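PDB 6ZQ3: silicatein alpha from Tethya aurantium, which probably promotes silica formation in sponge spicules and, in this mature form, has the fold of the papain-family cysteine proteases. Local coordinates for residues I55-P60 and G88-R93; S30-L35 and E82-G87; F75-A80 and C99-Q104. One frame throughout, in Å; residues are numbered along the deposited sequence.

Contact 1: I55-P60 and G88-R93; sequences IDCSVP and GSYPFR
Y90 pushes its hydroxyl against D56 at the last turn of helix 51-57, and this polar pair is the compact part of the contact. Y90 OH donates to D56 OD2 at 2.7 Å, received on the anti lone pair of OD2, the one facing away from OD1. The carboxylate is turned 46° from the ring plane, and D56 CB also comes within 3.3 Å of Y90 OH. Aspartate suits the place because several donors converge on it: Q52 NE2 shares OD2, while S97 N binds OD1, a grouping that would be expected to keep the buried carboxylate ionised. Tyrosine supplies both a donor and an acceptor, since its OH also takes the N-H of T100. A phenylalanine in place of Y90 would probably cost D56 OD2 the phenol donor and leave the T100 amide without this acceptor. C57 SG lies beside this pair, 3.8 Å from Y90 OH. The other part is looser and apolar: I55 CD1 meets F92 CE1 at the ring edge, in its plane, at 3.7 Å, and F92 is itself partly exposed. With CG anti to the backbone N (chi1 -170°), F92 swings its ring toward the isoleucine. F92 also stacks edge-to-face on F29 of helix 26-43, so the loop between strands 84-85 and 106-108 is laid over two helices.

Contact 2: S30-L35 and E82-G87; sequences SAMGAL and EGVDDG
V84 projects from strand 84-85 against helix 26-43, where M32 and L35 receive it. Its CB points toward the helix, and the two methyls beyond it divide the work. V84 CG1, set between the backbone N and the carbonyl carbon (chi1 80°), reaches L35 CD1 at 3.8 Å, the two side chains meeting tip to tip. V84 CG2 turns to M32 instead and lies 3.7 Å from M32 SD, the methionine and the valine sliding past each other in opposite directions. The methionine chain is folded at chi2 and chi3, which lays the sulfur rather than the methyl against the valine. In the papain fold helix 26-43 is the long central helix of the mostly helical domain, and V84 fills its flank together with L49 and I54, both of which also touch V84. A branched, purely apolar residue fits here: no hydrogen bond crosses the contact, and all three side chains are buried. The backbone of V84 pairs with G107 and A108, while D85 N bonds to N53 OD1. Just upstream, E82 ends helix 71-80 in a Schellman motif, and G83 then takes backbone angles at which a side chain would collide with the carbonyl O of E82, so glycine suits the place.

Contact 3: F75-A80 and C99-Q104; sequences FLYVVA and CTYQEQ
Y77 and Y101 both carry CG anti to the backbone N, with chi1 of 170° and 172°, and these two torsions extend the tyrosines into the same region, one from the helix and one from the loop. Y101 leaves its backbone heading for helix 71-80, whereas Y77 does not head for the loop, and it is the length of the extended phenol that carries its hydroxyl across. Y77 OH arrives at the root of the other tyrosine, 4.0 Å from Y101 CB and 4.1 Å from Y101 CD1. The approach to the Y101 ring is oblique, and the two side chains cross at a slant. No hydrogen bond forms between them, so the contact is one of van der Waals proximity between a phenol oxygen and the hydrocarbon base of another phenol. Y77 OH has a weak hydrogen bond with N53 ND2 on helix 51-57. Tyrosine suits the place of Y77 because it is long enough to span from helix to loop while its ring is buried. On the loop side, C99 SG stands at 4.4 Å from Y77 OH, at the margin of contact. Y101 also rests on N53 and N81, so that its ring covers ground between helix 51-57 and the end of helix 71-80, and it remains partly exposed. C99 is tied by a disulfide to C57 at the end of helix 51-57, next to the tyrosine hydroxyl. A disulfide that fastens an outer loop to the second helix is a familiar feature of the helical domain in papain-family proteases, and Y77 and Y101 pack beside it.

How the contacts relate
The three contacts form one cluster, with centres 9 to 10 Å apart, in the helical domain of the papain fold. The disulfide, C57 SG to C99 SG at 2.1 Å, is the joint between contacts 1 and 3, and C57 CB packs against Y77 OH beside it at 3.2 Å. Contact 2 joins contact 3 through G83 N and V78 O, 3.0 Å apart, and through D85 OD2 and Q102 N, 3.1 Å apart; D85 OD2 also packs against Y90 CD2 of contact 1. As in papain relatives, the start of helix 26-43 probably borders the active-site cleft, so that 30-35 would be the segment nearest it along the chain.

Contact 1: I55-P60 and G88-R93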
loop_
_atom_site.group_PDB
_atom_site.type_symbol
_atom_site.label_atom_id
_atom_site.label_comp_id
_atom_site.label_asym_id
_atom_site.label_seq_id
_atom_site.Cartn_x
_atom_site.Cartn_y
_atom_site.Cartn_z
ATOM N N ILE A 55 4.780 -11.051 5.835
ATOM C CA ILE A 55 6.021 -10.876 6.600
ATOM C C ILE A 55 6.664 -12.219 6.907
ATOM O O ILE A 55 7.838 -12.424 6.599
ATOM C CB ILE A 55 5.808 -10.063 7.899
ATOM C CG1 ILE A 55 5.656 -8.586 7.542
ATOM C CG2 ILE A 55 6.994 -10.218 8.844
ATOM C CD1 ILE A 55 4.787 -7.801 8.501
ATOM N N ASP A 56 5.888 -13.126 7.493
ATOM C CA ASP A 56 6.403 -14.443 7.815
ATOM C C ASP A 56 6.885 -15.262 6.614
ATOM O O ASP A 56 7.873 -15.990 6.750
ATOM C CB ASP A 56 5.362 -15.262 8.578
ATOM C CG ASP A 56 5.002 -14.643 9.886
ATOM O OD1 ASP A 56 5.772 -13.768 10.352
ATOM O OD2 ASP A 56 3.953 -15.016 10.449
ATOM N N CYS A 57 6.215 -15.173 5.463
ATOM C CA CYS A 57 6.380 -16.226 4.422
ATOM C C CYS A 57 7.049 -15.806 3.121
ATOM O O CYS A 57 7.320 -16.651 2.281
ATOM C CB CYS A 57 5.032 -16.861 4.080
ATOM S SG CYS A 57 3.996 -17.231 5.516
ATOM N N SER A 58 7.328 -14.523 2.939
ATOM C CA SER A 58 7.913 -14.081 1.686
ATOM C C SER A 58 9.431 -13.891 1.739
ATOM O O SER A 58 9.995 -13.276 0.844
ATOM C CB SER A 58 7.229 -12.788 1.210
ATOM O OG SER A 58 7.671 -11.662 1.942
ATOM N N VAL A 59 10.102 -14.426 2.757
ATOM C CA VAL A 59 11.579 -14.305 2.839
ATOM C C VAL A 59 12.275 -14.957 1.644
ATOM O O VAL A 59 13.235 -14.391 1.121
ATOM C CB VAL A 59 12.162 -14.838 4.175
ATOM C CG1 VAL A 59 13.679 -14.934 4.119
ATOM C CG2 VAL A 59 11.777 -13.901 5.296
ATOM N N PRO A 60 11.784 -16.130 1.201
ATOM C CA PRO A 60 12.371 -16.787 0.042
ATOM C C PRO A 60 12.063 -16.131 -1.295
ATOM O O PRO A 60 12.699 -16.496 -2.298
ATOM C CB PRO A 60 11.771 -18.190 0.077
ATOM C CG PRO A 60 11.301 -18.375 1.483
ATOM C CD PRO A 60 10.812 -17.014 1.873
ATOM N N GLY A 88 -8.247 -11.632 10.085
ATOM C CA GLY A 88 -9.053 -12.297 11.127
ATOM C C GLY A 88 -8.299 -13.493 11.647
ATOM O O GLY A 88 -8.000 -13.577 12.836
ATOM N N SER A 89 -7.922 -14.375 10.726
ATOM C CA SER A 89 -7.262 -15.625 11.074
ATOM C C SER A 89 -5.710 -15.617 11.019
ATOM O O SER A 89 -5.091 -16.578 11.473
ATOM C CB SER A 89 -7.840 -16.747 10.197
ATOM O OG SER A 89 -9.229 -16.961 10.492
ATOM N N TYR A 90 -5.083 -14.566 10.478
ATOM C CA TYR A 90 -3.606 -14.456 10.450
ATOM C C TYR A 90 -3.178 -13.045 10.876
ATOM O O TYR A 90 -2.863 -12.218 10.039
ATOM C CB TYR A 90 -3.052 -14.793 9.060
ATOM C CG TYR A 90 -1.597 -15.267 9.036
ATOM C CD1 TYR A 90 -0.673 -14.891 10.042
ATOM C CD2 TYR A 90 -1.141 -16.106 8.017
ATOM C CE1 TYR A 90 0.644 -15.329 10.015
ATOM C CE2 TYR A 90 0.178 -16.542 7.989
ATOM C CZ TYR A 90 1.069 -16.153 8.985
ATOM O OH TYR A 90 2.387 -16.614 8.953
ATOM N N PRO A 91 -3.157 -12.775 12.194
ATOM C CA PRO A 91 -3.153 -11.402 12.682
ATOM C C PRO A 91 -1.761 -10.872 12.893
ATOM O O PRO A 91 -0.813 -11.644 13.000
ATOM C CB PRO A 91 -3.888 -11.511 14.031
ATOM C CG PRO A 91 -3.689 -12.930 14.480
ATOM C CD PRO A 91 -3.101 -13.723 13.328
ATOM N N PHE A 92 -1.658 -9.552 12.961
ATOM C CA PHE A 92 -0.383 -8.870 13.027
ATOM C C PHE A 92 0.149 -9.044 14.444
ATOM O O PHE A 92 -0.561 -8.843 15.404
ATOM C CB PHE A 92 -0.560 -7.399 12.651
ATOM C CG PHE A 92 0.729 -6.661 12.463
ATOM C CD1 PHE A 92 1.527 -6.915 11.378
ATOM C CD2 PHE A 92 1.142 -5.697 13.380
ATOM C CE1 PHE A 92 2.735 -6.246 11.201
ATOM C CE2 PHE A 92 2.347 -5.025 13.208
ATOM C CZ PHE A 92 3.153 -5.310 12.116
ATOM N N ARG A 93 1.390 -9.505 14.552
ATOM C CA ARG A 93 1.997 -9.740 15.855
ATOM C C ARG A 93 3.037 -8.681 16.169
ATOM O O ARG A 93 3.516 -8.578 17.299
ATOM C CB ARG A 93 2.633 -11.130 15.907
#

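Contact 2: S30-L35 and E82-G87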
loop_
_atom_site.group_PDB
_atom_site.type_symbol
_atom_site.label_atom_id
_atom_site.label_comp_id
_atom_site.label_asym_id
_atom_site.label_seq_id
_atom_site.Cartn_x
_atom_site.Cartn_y
_atom_site.Cartn_z
ATOM N N SER A 30 1.333 -1.848 2.434
ATOM C CA SER A 30 1.035 -1.222 1.153
ATOM C C SER A 30 0.532 -2.220 0.073
ATOM O O SER A 30 -0.401 -1.904 -0.682
ATOM C CB SER A 30 2.282 -0.526 0.637
ATOM O OG SER A 30 2.081 -0.124 -0.697
ATOM N N ALA A 31 1.152 -3.404 0.001
ATOM C CA ALA A 31 0.758 -4.418 -0.974
ATOM C C ALA A 31 -0.629 -5.013 -0.720
ATOM O O ALA A 31 -1.419 -5.150 -1.669
ATOM C CB ALA A 31 1.794 -5.522 -1.031
ATOM N N MET A 32 -0.913 -5.336 0.550
ATOM C CA MET A 32 -2.203 -5.885 0.993
ATOM C C MET A 32 -3.344 -4.918 0.827
ATOM O O MET A 32 -4.460 -5.319 0.492
ATOM C CB MET A 32 -2.120 -6.294 2.464
ATOM C CG MET A 32 -1.213 -7.488 2.701
ATOM S SD MET A 32 -1.725 -8.977 1.781
ATOM C CE MET A 32 -0.906 -8.763 0.197
ATOM N N GLY A 33 -3.054 -3.645 1.078
ATOM C CA GLY A 33 -3.981 -2.568 0.868
ATOM C C GLY A 33 -4.497 -2.490 -0.555
ATOM O O GLY A 33 -5.720 -2.467 -0.768
ATOM N N ALA A 34 -3.597 -2.454 -1.541
ATOM C CA ALA A 34 -4.046 -2.528 -2.930
ATOM C C ALA A 34 -4.862 -3.800 -3.188
ATOM O O ALA A 34 -5.953 -3.735 -3.731
ATOM C CB ALA A 34 -2.890 -2.396 -3.910
ATOM N N LEU A 35 -4.380 -4.946 -2.745
ATOM C CA LEU A 35 -5.108 -6.224 -2.965
ATOM C C LEU A 35 -6.523 -6.226 -2.344
ATOM O O LEU A 35 -7.442 -6.843 -2.889
ATOM C CB LEU A 35 -4.346 -7.384 -2.326
ATOM C CG LEU A 35 -4.204 -8.724 -3.034
ATOM C CD1 LEU A 35 -3.846 -9.761 -1.973
ATOM C CD2 LEU A 35 -5.419 -9.190 -3.835
ATOM N N GLU A 82 -0.412 -18.996 -4.448
ATOM C CA GLU A 82 -1.822 -19.087 -4.832
ATOM C C GLU A 82 -2.819 -18.655 -3.757
ATOM O O GLU A 82 -3.841 -19.306 -3.548
ATOM C CB GLU A 82 -2.152 -20.508 -5.301
ATOM N N GLY A 83 -2.514 -17.553 -3.083
ATOM C CA GLY A 83 -3.393 -16.996 -2.046
ATOM C C GLY A 83 -2.732 -16.256 -0.886
ATOM O O GLY A 83 -1.564 -16.481 -0.545
ATOM N N VAL A 84 -3.500 -15.364 -0.276
ATOM C CA VAL A 84 -3.096 -14.718 0.967
ATOM C C VAL A 84 -4.191 -14.923 2.008
ATOM O O VAL A 84 -5.369 -14.913 1.669
ATOM C CB VAL A 84 -2.810 -13.216 0.733
ATOM C CG1 VAL A 84 -4.096 -12.408 0.692
ATOM C CG2 VAL A 84 -1.828 -12.686 1.780
ATOM N N ASP A 85 -3.803 -15.152 3.260
ATOM C CA ASP A 85 -4.784 -15.270 4.323
ATOM C C ASP A 85 -5.321 -13.883 4.714
ATOM O O ASP A 85 -4.641 -12.854 4.543
ATOM C CB ASP A 85 -4.192 -15.933 5.578
ATOM C CG ASP A 85 -4.083 -17.441 5.464
ATOM O OD1 ASP A 85 -4.705 -18.057 4.558
ATOM O OD2 ASP A 85 -3.375 -18.016 6.323
ATOM N N ASP A 86 -6.526 -13.877 5.276
ATOM C CA ASP A 86 -7.098 -12.664 5.793
ATOM C C ASP A 86 -6.695 -12.461 7.239
ATOM O O ASP A 86 -6.288 -13.403 7.903
ATOM C CB ASP A 86 -8.617 -12.648 5.619
ATOM C CG ASP A 86 -9.263 -13.869 6.136
ATOM O OD1 ASP A 86 -9.076 -14.162 7.341
ATOM O OD2 ASP A 86 -9.953 -14.526 5.324
ATOM N N GLY A 87 -6.827 -11.217 7.698
ATOM C CA GLY A 87 -6.288 -10.774 8.976
ATOM C C GLY A 87 -6.910 -11.533 10.117
ATOM O O GLY A 87 -6.195 -12.039 10.986
#

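Contact 3: F75-A80 and C99-Q104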
loop_
_atom_site.group_PDB
_atom_site.type_symbol
_atom_site.label_atom_id
_atom_site.label_comp_id
_atom_site.label_asym_id
_atom_site.label_seq_id
_atom_site.Cartn_x
_atom_site.Cartn_y
_atom_site.Cartn_z
ATOM N N PHE A 75 3.743 -9.543 -4.081
ATOM C CA PHE A 75 2.770 -10.015 -5.059
ATOM C C PHE A 75 3.145 -11.392 -5.649
ATOM O O PHE A 75 2.264 -12.241 -5.842
ATOM C CB PHE A 75 2.620 -8.984 -6.167
ATOM C CG PHE A 75 1.946 -7.712 -5.740
ATOM C CD1 PHE A 75 0.878 -7.720 -4.862
ATOM C CD2 PHE A 75 2.330 -6.507 -6.286
ATOM C CE1 PHE A 75 0.236 -6.546 -4.505
ATOM C CE2 PHE A 75 1.684 -5.331 -5.942
ATOM C CZ PHE A 75 0.639 -5.349 -5.044
ATOM N N LEU A 76 4.435 -11.591 -5.931
ATOM C CA LEU A 76 5.004 -12.883 -6.396
ATOM C C LEU A 76 4.713 -14.012 -5.394
ATOM O O LEU A 76 4.197 -15.066 -5.755
ATOM C CB LEU A 76 6.519 -12.720 -6.559
ATOM C CG LEU A 76 7.337 -13.511 -7.573
ATOM C CD1 LEU A 76 6.619 -13.634 -8.918
ATOM C CD2 LEU A 76 8.691 -12.822 -7.753
ATOM N N TYR A 77 5.015 -13.765 -4.118
ATOM C CA TYR A 77 4.599 -14.665 -3.064
ATOM C C TYR A 77 3.098 -14.991 -3.158
ATOM O O TYR A 77 2.719 -16.150 -3.222
ATOM C CB TYR A 77 4.905 -14.086 -1.684
ATOM C CG TYR A 77 4.256 -14.916 -0.602
ATOM C CD1 TYR A 77 4.821 -16.111 -0.189
ATOM C CD2 TYR A 77 3.047 -14.541 -0.045
ATOM C CE1 TYR A 77 4.215 -16.879 0.780
ATOM C CE2 TYR A 77 2.433 -15.318 0.916
ATOM C CZ TYR A 77 3.024 -16.484 1.323
ATOM O OH TYR A 77 2.421 -17.247 2.294
ATOM N N VAL A 78 2.231 -13.985 -3.173
ATOM C CA VAL A 78 0.804 -14.286 -3.303
ATOM C C VAL A 78 0.505 -15.167 -4.520
ATOM O O VAL A 78 -0.274 -16.109 -4.393
ATOM C CB VAL A 78 -0.078 -13.039 -3.356
ATOM C CG1 VAL A 78 -1.541 -13.434 -3.485
ATOM C CG2 VAL A 78 0.110 -12.190 -2.090
ATOM N N VAL A 79 1.102 -14.860 -5.685
ATOM C CA VAL A 79 0.811 -15.590 -6.942
ATOM C C VAL A 79 1.339 -17.047 -6.848
ATOM O O VAL A 79 0.592 -18.000 -7.099
ATOM C CB VAL A 79 1.453 -14.905 -8.194
ATOM C CG1 VAL A 79 1.249 -15.749 -9.465
ATOM C CG2 VAL A 79 0.935 -13.491 -8.414
ATOM N N ALA A 80 2.617 -17.185 -6.479
ATOM C CA ALA A 80 3.280 -18.480 -6.297
ATOM C C ALA A 80 2.617 -19.318 -5.212
ATOM O O ALA A 80 2.502 -20.531 -5.350
ATOM C CB ALA A 80 4.768 -18.280 -5.961
ATOM N N CYS A 99 5.833 -19.147 9.667
ATOM C CA CYS A 99 4.825 -19.071 8.616
ATOM C C CYS A 99 3.710 -20.034 8.993
ATOM O O CYS A 99 3.897 -21.236 8.986
ATOM C CB CYS A 99 5.385 -19.390 7.221
ATOM S SG CYS A 99 4.168 -19.252 5.851
ATOM N N THR A 100 2.554 -19.495 9.355
ATOM C CA THR A 100 1.404 -20.331 9.636
ATOM C C THR A 100 0.385 -20.172 8.511
ATOM O O THR A 100 -0.801 -20.207 8.743
ATOM C CB THR A 100 0.758 -19.986 10.997
ATOM O OG1 THR A 100 1.775 -19.675 11.967
ATOM C CG2 THR A 100 -0.099 -21.170 11.504
ATOM N N TYR A 101 0.834 -20.013 7.274
ATOM C CA TYR A 101 -0.127 -19.891 6.195
ATOM C C TYR A 101 -1.022 -21.143 6.125
ATOM O O TYR A 101 -0.521 -22.268 6.023
ATOM C CB TYR A 101 0.551 -19.652 4.839
ATOM C CG TYR A 101 -0.454 -19.734 3.719
ATOM C CD1 TYR A 101 -1.232 -18.634 3.391
ATOM C CD2 TYR A 101 -0.676 -20.926 3.033
ATOM C CE1 TYR A 101 -2.160 -18.690 2.377
ATOM C CE2 TYR A 101 -1.616 -20.997 2.012
ATOM C CZ TYR A 101 -2.358 -19.870 1.689
ATOM O OH TYR A 101 -3.310 -19.900 0.678
ATOM N N GLN A 102 -2.336 -20.913 6.157
ATOM C CA GLN A 102 -3.364 -21.961 6.051
ATOM C C GLN A 102 -4.306 -21.693 4.858
ATOM O O GLN A 102 -4.922 -20.630 4.760
ATOM C CB GLN A 102 -4.193 -22.015 7.350
ATOM N N GLU A 103 -4.417 -22.663 3.958
ATOM C CA GLU A 103 -5.331 -22.578 2.797
ATOM C C GLU A 103 -6.801 -22.310 3.188
ATOM O O GLU A 103 -7.483 -21.538 2.515
ATOM C CB GLU A 103 -5.239 -23.864 1.947
ATOM N N GLN A 104 -7.271 -22.932 4.273
ATOM C CA GLN A 104 -8.662 -22.774 4.730
ATOM C C GLN A 104 -9.064 -21.315 4.964
ATOM O O GLN A 104 -10.240 -20.973 4.840
ATOM C CB GLN A 104 -8.926 -23.580 6.016
#